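Local coordinates for uncharacterized protein TP-0789 domain-containing protein (Nitrosomonas europaea ATCC 19718, PDB 3BUU) that is of unknown function but belongs to the LolA superfamily, whose namesake carries lipoproteins across the periplasm, so a related lipid-handling role is plausible, at residues Lys51-Ser56 and Thr112-Pro117; Ser11-Ala16 and Leu133-Ile138; Asp17-Pro22 and Asn155-Lys160; Gln118-Glu123 and Lys146-Val151. All blocks are in the same frame, centred on the assembly; numbering follows the deposited sequence. Where two conformers were deposited one is given.

In the fold
From the N terminus, helix 9-20 supplies the first segments of contacts 2 and 3, which close loops of 116 and 132 residues against strands 128-137 and 158-164. The two cross along the chain. Contact 1, nested inside both, closes a loop of 55 residues and ties the turn before strand 55-62, through a water, to the entry of edge strand 115-125. Contact 4, closing a loop of 22, follows contact 1 in series, crosses contact 2 and is nested inside contact 3; it joins strands 115-125 and 146-152 across strand 128-137, which lies between them. Contacts 2 and 3 thus pin the N-terminal helix to these strands.

Contact 1: Lys51-Ser56 and Thr112-Pro117; sequences KGNENS and TGDYHP
N53 is the residue of K51-S56 that reaches T112 and D114, and through it the bulged turn between strands 39-51 and 55-62 meets the loop that leads into strand 115-125. K51 opens the turn: its N donates to N55 O at 2.9 Å and its O accepts from N55 N, while E54 and N55 both face it as a classic beta bulge. Its ammonium, NZ, is hydrogen-bonded to the carbonyl of L215. G52 then turns the chain at a positive phi of 62°. N53 follows, with CG beside its own backbone N and anti to the carbonyl carbon (chi1 -75°), which points the amide toward T112-P117. That amide is gripped at both ends by the residues just ahead of T112, OD1 taking the N-H of A109 and ND2 giving to N110 O. ND2 also comes to 3.3 Å from T112 O, but the angle is too poor for a hydrogen bond. Instead it donates to a water 3.0 Å away, and that water donates to D114 OD1 at 2.8 Å. The amide and carboxylate approach from opposite directions, with their planes 23° apart. Further along, N55 and S56 enter strand 55-62 and turn to other partners, N55 ND2 to M73 O and S56 OG to A107 O. The chemistry is thus that of one water bridging an amide N-H to a carboxylate oxygen, D114 OD1, whose charge is probably balanced by its salt bridges with R76 and R108.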
# COMPACT_ATOMS: atom_id res chain seq x y z
N LYS A 51 6.65 10.07 -0.22
CA LYS A 51 7.98 10.35 -0.66
C LYS A 51 8.77 9.03 -0.71
O LYS A 51 9.66 8.76 0.10
CB LYS A 51 8.64 11.41 0.21
CG LYS A 51 9.88 11.98 -0.40
CD LYS A 51 10.42 13.12 0.45
CE LYS A 51 11.57 13.78 -0.24
NZ LYS A 51 12.14 14.78 0.72
N GLY A 52 8.36 8.19 -1.65
CA GLY A 52 8.96 6.88 -1.82
C GLY A 52 8.77 6.03 -0.58
O GLY A 52 7.80 6.12 0.14
N ASN A 53 9.74 5.20 -0.33
CA ASN A 53 9.71 4.35 0.85
C ASN A 53 10.45 4.97 2.01
O ASN A 53 10.49 4.38 3.09
CB ASN A 53 10.26 2.98 0.52
CG ASN A 53 9.32 2.14 -0.29
OD1 ASN A 53 8.19 2.54 -0.56
ND2 ASN A 53 9.78 0.95 -0.66
N GLU A 54 10.97 6.19 1.75
CA GLU A 54 11.76 7.05 2.66
C GLU A 54 10.92 7.67 3.76
O GLU A 54 11.24 7.57 4.95
CB GLU A 54 12.58 8.14 1.88
CG GLU A 54 11.82 9.25 1.22
CD GLU A 54 12.69 10.11 0.35
OE1 GLU A 54 13.38 11.00 0.92
OE2 GLU A 54 12.73 9.90 -0.89
N ASN A 55 9.87 8.37 3.35
CA ASN A 55 9.03 9.19 4.21
C ASN A 55 7.63 9.22 3.67
O ASN A 55 7.42 9.22 2.47
CB ASN A 55 9.51 10.66 4.25
CG ASN A 55 10.75 10.84 5.03
OD1 ASN A 55 11.78 11.09 4.46
ND2 ASN A 55 10.67 10.68 6.34
N SER A 56 6.64 9.31 4.57
CA SER A 56 5.30 9.59 4.15
C SER A 56 4.53 10.11 5.36
O SER A 56 4.94 9.94 6.52
CB SER A 56 4.62 8.38 3.56
OG SER A 56 4.46 7.38 4.53
N THR A 112 9.98 -2.36 -4.50
CA THR A 112 11.44 -2.29 -4.66
C THR A 112 12.04 -1.67 -3.42
O THR A 112 11.53 -0.65 -2.92
CB THR A 112 11.81 -1.51 -5.90
OG1 THR A 112 11.34 -2.20 -7.06
CG2 THR A 112 13.32 -1.35 -6.05
N GLY A 113 13.10 -2.29 -2.92
CA GLY A 113 13.81 -1.83 -1.73
C GLY A 113 13.38 -2.54 -0.45
O GLY A 113 14.13 -2.63 0.52
N ASP A 114 12.14 -3.03 -0.43
CA ASP A 114 11.62 -3.74 0.74
C ASP A 114 11.67 -5.26 0.59
O ASP A 114 11.57 -5.98 1.56
CB ASP A 114 10.17 -3.34 1.02
CG ASP A 114 10.01 -2.01 1.72
OD1 ASP A 114 11.06 -1.37 2.02
OD2 ASP A 114 8.81 -1.63 1.97
N TYR A 115 11.76 -5.73 -0.67
CA TYR A 115 11.66 -7.15 -0.99
C TYR A 115 12.71 -7.50 -2.01
O TYR A 115 12.94 -6.76 -2.97
CB TYR A 115 10.29 -7.51 -1.62
CG TYR A 115 9.16 -7.18 -0.70
CD1 TYR A 115 8.73 -8.10 0.26
CD2 TYR A 115 8.56 -5.94 -0.72
CE1 TYR A 115 7.74 -7.77 1.19
CE2 TYR A 115 7.58 -5.59 0.21
CZ TYR A 115 7.17 -6.50 1.16
OH TYR A 115 6.23 -6.15 2.09
N HIS A 116 13.29 -8.68 -1.85
CA HIS A 116 14.15 -9.26 -2.89
C HIS A 116 13.24 -10.04 -3.86
O HIS A 116 12.51 -10.92 -3.40
CB HIS A 116 15.12 -10.22 -2.23
CG HIS A 116 15.74 -11.19 -3.20
ND1 HIS A 116 16.84 -10.89 -3.97
CD2 HIS A 116 15.33 -12.42 -3.61
CE1 HIS A 116 17.13 -11.91 -4.77
NE2 HIS A 116 16.22 -12.85 -4.57
N PRO A 117 13.23 -9.70 -5.15
CA PRO A 117 12.40 -10.41 -6.11
C PRO A 117 13.11 -11.56 -6.83
O PRO A 117 14.28 -11.46 -7.16
CB PRO A 117 12.08 -9.31 -7.12
CG PRO A 117 13.31 -8.48 -7.15
CD PRO A 117 13.91 -8.56 -5.77
O HOH W 1 12.48 0.35 0.40

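Contact 2: Ser11-Ala16 and Leu133-Ile138; sequences SILEKA and LELTGI
Helix 11-16, by way of I12 and L13, passes over strand 133-137 almost at a right angle, 87° between their N-to-C directions, with the axes 10.6 Å apart at closest approach. The contact is buried and wholly apolar. L133 sends one methyl, CD1, up between the two helix residues: it touches I12 CG2 at 3.8 Å and L13 CB at 4.1 Å, and lies near the backbone N of L13 too. I12 offers its short branch because CG2 stands anti to the backbone N, while CG1 and the ethyl end turn elsewhere. One residue along the helix, L13 stretches out, CG anti to the backbone N (chi1 -170°), and lays both its methyls against L135. CD1 meets L135 CD1 at 4.0 Å, and CD2 lies 4.1 Å from L135 CD2, the two isobutyl groups meeting at a slant. Two leucines two residues apart, and so on one face of the strand, thus receive two successive residues of the helix. Around this patch L13 also packs on P117 of strand 115-125 and L149 of strand 146-152, I12 reaches V151, and L135 touches Y115 and P117. Helix 9-20 therefore lies over three adjacent strands, consistent with the helix-covered, incomplete barrel of the LolA family.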
# COMPACT_ATOMS: atom_id res chain seq x y z
N SER A 11 14.00 -5.79 -12.70
CA SER A 11 13.42 -4.84 -13.66
C SER A 11 11.92 -4.99 -13.78
O SER A 11 11.23 -4.00 -13.94
CB SER A 11 14.14 -4.85 -15.00
OG SER A 11 13.84 -6.00 -15.75
N ILE A 12 11.41 -6.22 -13.69
CA ILE A 12 9.98 -6.46 -13.73
C ILE A 12 9.33 -5.74 -12.54
O ILE A 12 8.33 -5.05 -12.68
CB ILE A 12 9.66 -7.97 -13.69
CG1 ILE A 12 10.17 -8.66 -14.97
CG2 ILE A 12 8.16 -8.19 -13.57
CD1 ILE A 12 10.18 -10.17 -14.81
N LEU A 13 9.91 -5.92 -11.35
CA LEU A 13 9.35 -5.29 -10.16
C LEU A 13 9.39 -3.77 -10.28
O LEU A 13 8.44 -3.10 -9.88
CB LEU A 13 10.09 -5.76 -8.91
CG LEU A 13 9.42 -5.33 -7.62
CD1 LEU A 13 8.02 -5.86 -7.47
CD2 LEU A 13 10.35 -5.74 -6.44
N GLU A 14 10.51 -3.24 -10.78
CA GLU A 14 10.63 -1.79 -10.98
C GLU A 14 9.55 -1.26 -11.90
O GLU A 14 8.95 -0.20 -11.66
CB GLU A 14 12.01 -1.46 -11.60
CG GLU A 14 13.14 -1.40 -10.59
CD GLU A 14 14.54 -1.49 -11.18
OE1 GLU A 14 14.73 -1.83 -12.37
OE2 GLU A 14 15.49 -1.23 -10.40
N LYS A 15 9.32 -1.98 -12.98
CA LYS A 15 8.33 -1.58 -13.97
C LYS A 15 6.94 -1.62 -13.39
O LYS A 15 6.13 -0.71 -13.64
CB LYS A 15 8.44 -2.36 -15.27
CG LYS A 15 9.74 -2.05 -16.00
CD LYS A 15 10.08 -2.94 -17.16
CE LYS A 15 11.46 -2.57 -17.70
NZ LYS A 15 11.50 -1.16 -18.19
N ALA A 16 6.63 -2.66 -12.63
CA ALA A 16 5.32 -2.73 -11.97
C ALA A 16 5.16 -1.59 -10.94
O ALA A 16 4.10 -0.94 -10.87
CB ALA A 16 5.14 -4.10 -11.35
N LEU A 133 6.25 -13.21 -9.43
CA LEU A 133 7.44 -12.92 -8.67
C LEU A 133 7.24 -13.30 -7.22
O LEU A 133 6.22 -12.97 -6.63
CB LEU A 133 7.78 -11.42 -8.69
CG LEU A 133 8.05 -10.83 -10.08
CD1 LEU A 133 8.41 -9.32 -9.97
CD2 LEU A 133 9.16 -11.56 -10.79
N GLU A 134 8.22 -13.96 -6.63
CA GLU A 134 8.26 -14.17 -5.20
C GLU A 134 9.09 -13.03 -4.59
O GLU A 134 10.27 -12.87 -4.93
CB GLU A 134 8.89 -15.52 -4.88
CG GLU A 134 8.95 -15.72 -3.37
CD GLU A 134 9.03 -17.17 -2.95
OE1 GLU A 134 8.96 -18.06 -3.81
OE2 GLU A 134 9.15 -17.42 -1.74
N LEU A 135 8.45 -12.26 -3.71
CA LEU A 135 9.07 -11.10 -3.06
C LEU A 135 9.33 -11.50 -1.63
O LEU A 135 8.39 -11.72 -0.85
CB LEU A 135 8.10 -9.93 -3.10
CG LEU A 135 7.64 -9.48 -4.48
CD1 LEU A 135 6.84 -8.20 -4.40
CD2 LEU A 135 8.72 -9.37 -5.49
N THR A 136 10.61 -11.58 -1.26
CA THR A 136 10.99 -11.96 0.08
C THR A 136 11.34 -10.71 0.86
O THR A 136 12.22 -9.96 0.46
CB THR A 136 12.21 -12.93 0.02
OG1 THR A 136 11.88 -14.10 -0.71
CG2 THR A 136 12.61 -13.32 1.44
N GLY A 137 10.66 -10.49 1.97
CA GLY A 137 10.91 -9.29 2.77
C GLY A 137 12.33 -9.24 3.23
O GLY A 137 12.89 -10.25 3.67
N ILE A 138 12.94 -8.07 3.12
CA ILE A 138 14.35 -7.95 3.47
C ILE A 138 14.56 -8.23 4.97
O ILE A 138 15.58 -8.85 5.36
CB ILE A 138 14.88 -6.57 3.08
CG1 ILE A 138 15.01 -6.48 1.55
CG2 ILE A 138 16.19 -6.29 3.80
CD1 ILE A 138 16.16 -5.62 1.00

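Contact 3: Asp17-Pro22 and Asn155-Lys160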
# COMPACT_ATOMS: atom_id res chain seq x y z
N ASP A 17 6.20 -1.34 -10.14
CA ASP A 17 6.16 -0.22 -9.20
C ASP A 17 5.91 1.12 -9.89
O ASP A 17 5.15 1.94 -9.37
CB ASP A 17 7.48 -0.06 -8.45
CG ASP A 17 7.69 -0.97 -7.25
OD1 ASP A 17 6.75 -1.55 -6.70
OD2 ASP A 17 8.90 -1.03 -6.84
N GLU A 18 6.58 1.35 -11.03
CA GLU A 18 6.44 2.62 -11.71
C GLU A 18 5.08 2.79 -12.40
O GLU A 18 4.68 3.92 -12.64
CB GLU A 18 7.60 2.86 -12.63
CG GLU A 18 7.53 2.19 -13.90
CD GLU A 18 8.79 2.39 -14.74
OE1 GLU A 18 9.74 3.05 -14.26
OE2 GLU A 18 8.83 1.90 -15.86
N ILE A 19 4.38 1.68 -12.67
CA ILE A 19 3.01 1.75 -13.12
C ILE A 19 2.07 2.09 -11.96
O ILE A 19 1.14 2.88 -12.13
CB ILE A 19 2.65 0.48 -13.87
CG1 ILE A 19 3.35 0.50 -15.23
CG2 ILE A 19 1.14 0.31 -13.97
CD1 ILE A 19 3.37 -0.86 -15.90
N ARG A 20 2.28 1.46 -10.82
CA ARG A 20 1.43 1.71 -9.68
C ARG A 20 1.49 3.19 -9.27
O ARG A 20 0.43 3.81 -9.08
CB ARG A 20 1.87 0.80 -8.55
CG ARG A 20 1.20 1.03 -7.17
CD ARG A 20 -0.23 0.53 -7.06
NE ARG A 20 -0.55 0.50 -5.62
CZ ARG A 20 -1.46 1.24 -4.96
NH1 ARG A 20 -2.25 2.15 -5.59
NH2 ARG A 20 -1.56 1.06 -3.64
N PHE A 21 2.69 3.71 -9.08
CA PHE A 21 2.82 5.09 -8.58
C PHE A 21 3.98 5.79 -9.26
O PHE A 21 4.97 5.18 -9.63
CB PHE A 21 3.14 5.14 -7.08
CG PHE A 21 2.01 4.82 -6.16
CD1 PHE A 21 0.76 5.41 -6.30
CD2 PHE A 21 2.22 4.00 -5.07
CE1 PHE A 21 -0.26 5.19 -5.36
CE2 PHE A 21 1.19 3.78 -4.14
CZ PHE A 21 -0.04 4.38 -4.30
N PRO A 22 3.88 7.13 -9.37
CA PRO A 22 5.02 7.90 -9.78
C PRO A 22 6.21 7.62 -8.88
O PRO A 22 6.03 7.46 -7.66
CB PRO A 22 4.58 9.33 -9.60
CG PRO A 22 3.15 9.31 -9.50
CD PRO A 22 2.72 7.98 -9.03
N ASN A 155 2.77 -5.76 -20.63
CA ASN A 155 2.87 -4.33 -20.33
C ASN A 155 3.34 -4.06 -18.90
O ASN A 155 3.33 -2.90 -18.49
CB ASN A 155 1.54 -3.63 -20.59
CG ASN A 155 0.41 -4.23 -19.81
OD1 ASN A 155 0.60 -5.02 -18.89
ND2 ASN A 155 -0.81 -3.87 -20.20
N PHE A 156 3.76 -5.09 -18.16
CA PHE A 156 4.28 -4.96 -16.81
C PHE A 156 3.29 -4.46 -15.81
O PHE A 156 3.66 -4.09 -14.70
CB PHE A 156 5.59 -4.14 -16.76
CG PHE A 156 6.66 -4.74 -17.62
CD1 PHE A 156 7.45 -5.80 -17.17
CD2 PHE A 156 6.88 -4.23 -18.89
CE1 PHE A 156 8.44 -6.36 -17.97
CE2 PHE A 156 7.88 -4.77 -19.71
CZ PHE A 156 8.66 -5.83 -19.26
N ARG A 157 2.00 -4.49 -16.15
CA ARG A 157 1.02 -4.05 -15.16
C ARG A 157 0.93 -5.03 -14.00
O ARG A 157 0.87 -6.24 -14.20
CB ARG A 157 -0.37 -3.93 -15.75
CG ARG A 157 -0.61 -2.74 -16.59
CD ARG A 157 -2.03 -2.76 -17.08
NE ARG A 157 -2.19 -1.68 -17.99
CZ ARG A 157 -3.36 -1.38 -18.51
NH1 ARG A 157 -4.41 -2.12 -18.21
NH2 ARG A 157 -3.46 -0.35 -19.34
N PRO A 158 0.81 -4.50 -12.77
CA PRO A 158 0.46 -5.42 -11.67
C PRO A 158 -0.94 -5.95 -11.90
O PRO A 158 -1.86 -5.19 -12.25
CB PRO A 158 0.58 -4.51 -10.43
CG PRO A 158 0.28 -3.12 -10.94
CD PRO A 158 0.83 -3.09 -12.35
N TYR A 159 -1.12 -7.23 -11.58
CA TYR A 159 -2.39 -7.89 -11.80
C TYR A 159 -3.04 -8.30 -10.49
O TYR A 159 -4.18 -7.94 -10.22
CB TYR A 159 -2.18 -9.10 -12.73
CG TYR A 159 -3.38 -10.00 -12.89
CD1 TYR A 159 -4.57 -9.53 -13.40
CD2 TYR A 159 -3.29 -11.34 -12.56
CE1 TYR A 159 -5.66 -10.37 -13.55
CE2 TYR A 159 -4.36 -12.18 -12.70
CZ TYR A 159 -5.53 -11.70 -13.21
OH TYR A 159 -6.62 -12.52 -13.34
N LYS A 160 -2.32 -9.06 -9.66
CA LYS A 160 -2.85 -9.51 -8.39
C LYS A 160 -1.67 -9.89 -7.52
O LYS A 160 -0.53 -10.05 -8.00
CB LYS A 160 -3.82 -10.70 -8.59
CG LYS A 160 -3.17 -12.01 -8.94
CD LYS A 160 -4.19 -13.13 -9.15
CE LYS A 160 -3.47 -14.48 -9.38
NZ LYS A 160 -4.45 -15.58 -9.48
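I19 packs its methyls on carbonyl oxygens and aliphatic carbons of N155-P158, and the flat groups nearby are busy with other partners. On the helix side, one face of the R20 guanidinium carries F21 CZ, 3.3 Å above its plane, and R20 CG in turn lies over one face of the F21 ring, offset toward its rim. Across the contact the F156 ring turns from I19 to pack on I12 and K15. I19 makes all the close atom contacts from the first segment. Its CD1 pushes into the turn, 3.3 Å from N155 O and 3.5 Å from F156 O, and also touches F156 CB at 4.1 Å. CG1 anti to the carbonyl carbon (chi1 -73°) and CG2 anti to the backbone N split the side chain, CD1 going to the turn carbonyls and CG2 to the proline, 3.8 Å from P158 CD. The receiving turn is shaped by N155, whose OD1 takes the N-H of R157 at 3.1 Å, an Asx turn; the donor is well above the carbonyl plane, 46° out of it. F156 fills the bend with a positive phi. The helix ends nearby, F21 N still donating to D17 O. Beyond the pair, R20 makes a cation-pi contact and a hydrogen bond with Y207, R157 a cation-pi contact with F179, and I19 also touches E185 at the start of strand 185-195. From P158 on, the chain runs as strand 158-164 beside strand 146-152, so the last turn of helix 9-20 is wedged against the entrance to that strand.

Contact 4: Gln118-Glu123 and Lys146-Val151; sequences QLLRNE and KVLLWV
E123 and W150 form the tight end of this contact, where the indole NE1 donates to OE1 at 2.8 Å and 163°. The oxygen lies in the ring plane at the indole edge, yet the ring N-H comes in from far above the carboxylate plane, and the two planes are 72° apart. The other oxygen, OE2, is gripped twice by R121 from the same strand, side-on in the guanidinium plane: NE at 2.6 Å on the anti lone pair, and NH2 at 2.8 Å nearly along the C-O bond. R121 gets there because its CG sits between backbone N and carbonyl carbon, with the chain extended beyond it. Its NH2 then hangs 3.6 Å from W150 CZ2, obliquely. Both strands belong to the antiparallel meander 115-125, 128-137, 146-152; the middle one separates them, so they run in similar directions, 36° apart, and meet only through side chains over its face. L120 and R121 share V132 of that middle strand in a classic beta bulge. An alanine at E123 removes the carboxylate, and would probably leave the indole N-H without its acceptor and R121 without the charge that holds its guanidinium in place. The other end is looser and more exposed: L120 CD2 meets L148 CD2 at 3.9 Å, one methyl against a leucine fork, with E134 of the strand between alongside. W150 also makes a cation-pi contact with K160 of strand 158-164, and L148 rests on E162 and Y164 there.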
# COMPACT_ATOMS: atom_id res chain seq x y z
N GLN A 118 12.37 -12.62 -7.08
CA GLN A 118 12.85 -13.72 -7.89
C GLN A 118 11.65 -14.24 -8.64
O GLN A 118 10.55 -14.34 -8.10
CB GLN A 118 13.44 -14.80 -6.98
CG GLN A 118 14.01 -16.02 -7.69
CD GLN A 118 14.81 -16.92 -6.73
OE1 GLN A 118 15.59 -16.45 -5.90
NE2 GLN A 118 14.64 -18.22 -6.88
N LEU A 119 11.86 -14.62 -9.90
CA LEU A 119 10.77 -15.26 -10.62
C LEU A 119 10.47 -16.62 -10.03
O LEU A 119 11.35 -17.48 -9.97
CB LEU A 119 11.15 -15.41 -12.09
CG LEU A 119 10.08 -15.99 -13.03
CD1 LEU A 119 8.93 -15.05 -13.29
CD2 LEU A 119 10.73 -16.45 -14.31
N LEU A 120 9.24 -16.84 -9.60
CA LEU A 120 8.80 -18.13 -9.07
C LEU A 120 8.38 -18.99 -10.24
O LEU A 120 8.81 -20.15 -10.36
CB LEU A 120 7.67 -17.92 -8.04
CG LEU A 120 7.13 -19.24 -7.49
CD1 LEU A 120 8.24 -20.03 -6.76
CD2 LEU A 120 5.99 -18.89 -6.57
N ARG A 121 7.51 -18.48 -11.09
CA ARG A 121 6.99 -19.20 -12.23
C ARG A 121 6.35 -18.20 -13.17
O ARG A 121 6.08 -17.07 -12.77
CB ARG A 121 5.97 -20.28 -11.81
CG ARG A 121 4.74 -19.71 -11.13
CD ARG A 121 3.74 -20.80 -10.71
NE ARG A 121 2.58 -20.23 -9.96
CZ ARG A 121 2.46 -20.12 -8.63
NH1 ARG A 121 3.40 -20.57 -7.81
NH2 ARG A 121 1.38 -19.53 -8.12
N ASN A 122 6.09 -18.63 -14.39
CA ASN A 122 5.16 -17.95 -15.27
C ASN A 122 3.81 -18.62 -15.23
O ASN A 122 3.76 -19.83 -15.06
CB ASN A 122 5.78 -17.90 -16.68
CG ASN A 122 7.03 -16.99 -16.72
OD1 ASN A 122 7.01 -15.89 -16.23
ND2 ASN A 122 8.13 -17.50 -17.23
N GLU A 123 2.73 -17.87 -15.35
CA GLU A 123 1.38 -18.43 -15.41
C GLU A 123 0.60 -17.81 -16.54
O GLU A 123 0.71 -16.62 -16.79
CB GLU A 123 0.60 -18.13 -14.12
CG GLU A 123 0.87 -18.96 -12.94
CD GLU A 123 -0.09 -18.75 -11.76
OE1 GLU A 123 -1.17 -18.13 -11.86
OE2 GLU A 123 0.28 -19.31 -10.72
N LYS A 146 6.55 -12.32 2.91
CA LYS A 146 6.52 -12.88 1.58
C LYS A 146 5.30 -12.38 0.85
O LYS A 146 4.20 -12.39 1.40
CB LYS A 146 6.51 -14.44 1.65
CG LYS A 146 6.18 -15.15 0.37
CD LYS A 146 6.09 -16.68 0.63
CE LYS A 146 5.44 -17.39 -0.50
NZ LYS A 146 5.53 -18.86 -0.26
N VAL A 147 5.49 -11.98 -0.41
CA VAL A 147 4.39 -11.61 -1.31
C VAL A 147 4.63 -12.35 -2.62
O VAL A 147 5.77 -12.38 -3.10
CB VAL A 147 4.38 -10.07 -1.55
CG1 VAL A 147 3.21 -9.67 -2.46
CG2 VAL A 147 4.26 -9.34 -0.22
N LEU A 148 3.58 -12.88 -3.26
CA LEU A 148 3.67 -13.32 -4.65
C LEU A 148 2.92 -12.30 -5.46
O LEU A 148 1.77 -12.00 -5.18
CB LEU A 148 3.04 -14.72 -4.83
CG LEU A 148 3.69 -15.86 -4.05
CD1 LEU A 148 3.03 -17.17 -4.48
CD2 LEU A 148 5.19 -15.88 -4.17
N LEU A 149 3.59 -11.74 -6.47
CA LEU A 149 3.04 -10.68 -7.29
C LEU A 149 2.97 -11.13 -8.75
O LEU A 149 3.99 -11.53 -9.32
CB LEU A 149 3.92 -9.42 -7.18
CG LEU A 149 3.44 -8.21 -8.01
CD1 LEU A 149 2.13 -7.65 -7.52
CD2 LEU A 149 4.52 -7.16 -8.05
N TRP A 150 1.78 -11.08 -9.33
CA TRP A 150 1.58 -11.36 -10.74
C TRP A 150 1.73 -10.07 -11.53
O TRP A 150 1.03 -9.09 -11.24
CB TRP A 150 0.17 -11.92 -10.97
CG TRP A 150 -0.04 -13.37 -10.69
CD1 TRP A 150 -0.34 -14.31 -11.62
CD2 TRP A 150 -0.02 -14.05 -9.42
NE1 TRP A 150 -0.47 -15.54 -11.02
CE2 TRP A 150 -0.25 -15.41 -9.68
CE3 TRP A 150 0.20 -13.64 -8.10
CZ2 TRP A 150 -0.30 -16.38 -8.69
CZ3 TRP A 150 0.17 -14.62 -7.07
CH2 TRP A 150 -0.09 -15.97 -7.40
N VAL A 151 2.60 -10.08 -12.53
CA VAL A 151 2.89 -8.93 -13.36
C VAL A 151 2.64 -9.36 -14.80
O VAL A 151 3.21 -10.35 -15.28
CB VAL A 151 4.34 -8.45 -13.15
CG1 VAL A 151 4.62 -7.27 -14.08
CG2 VAL A 151 4.57 -8.03 -11.71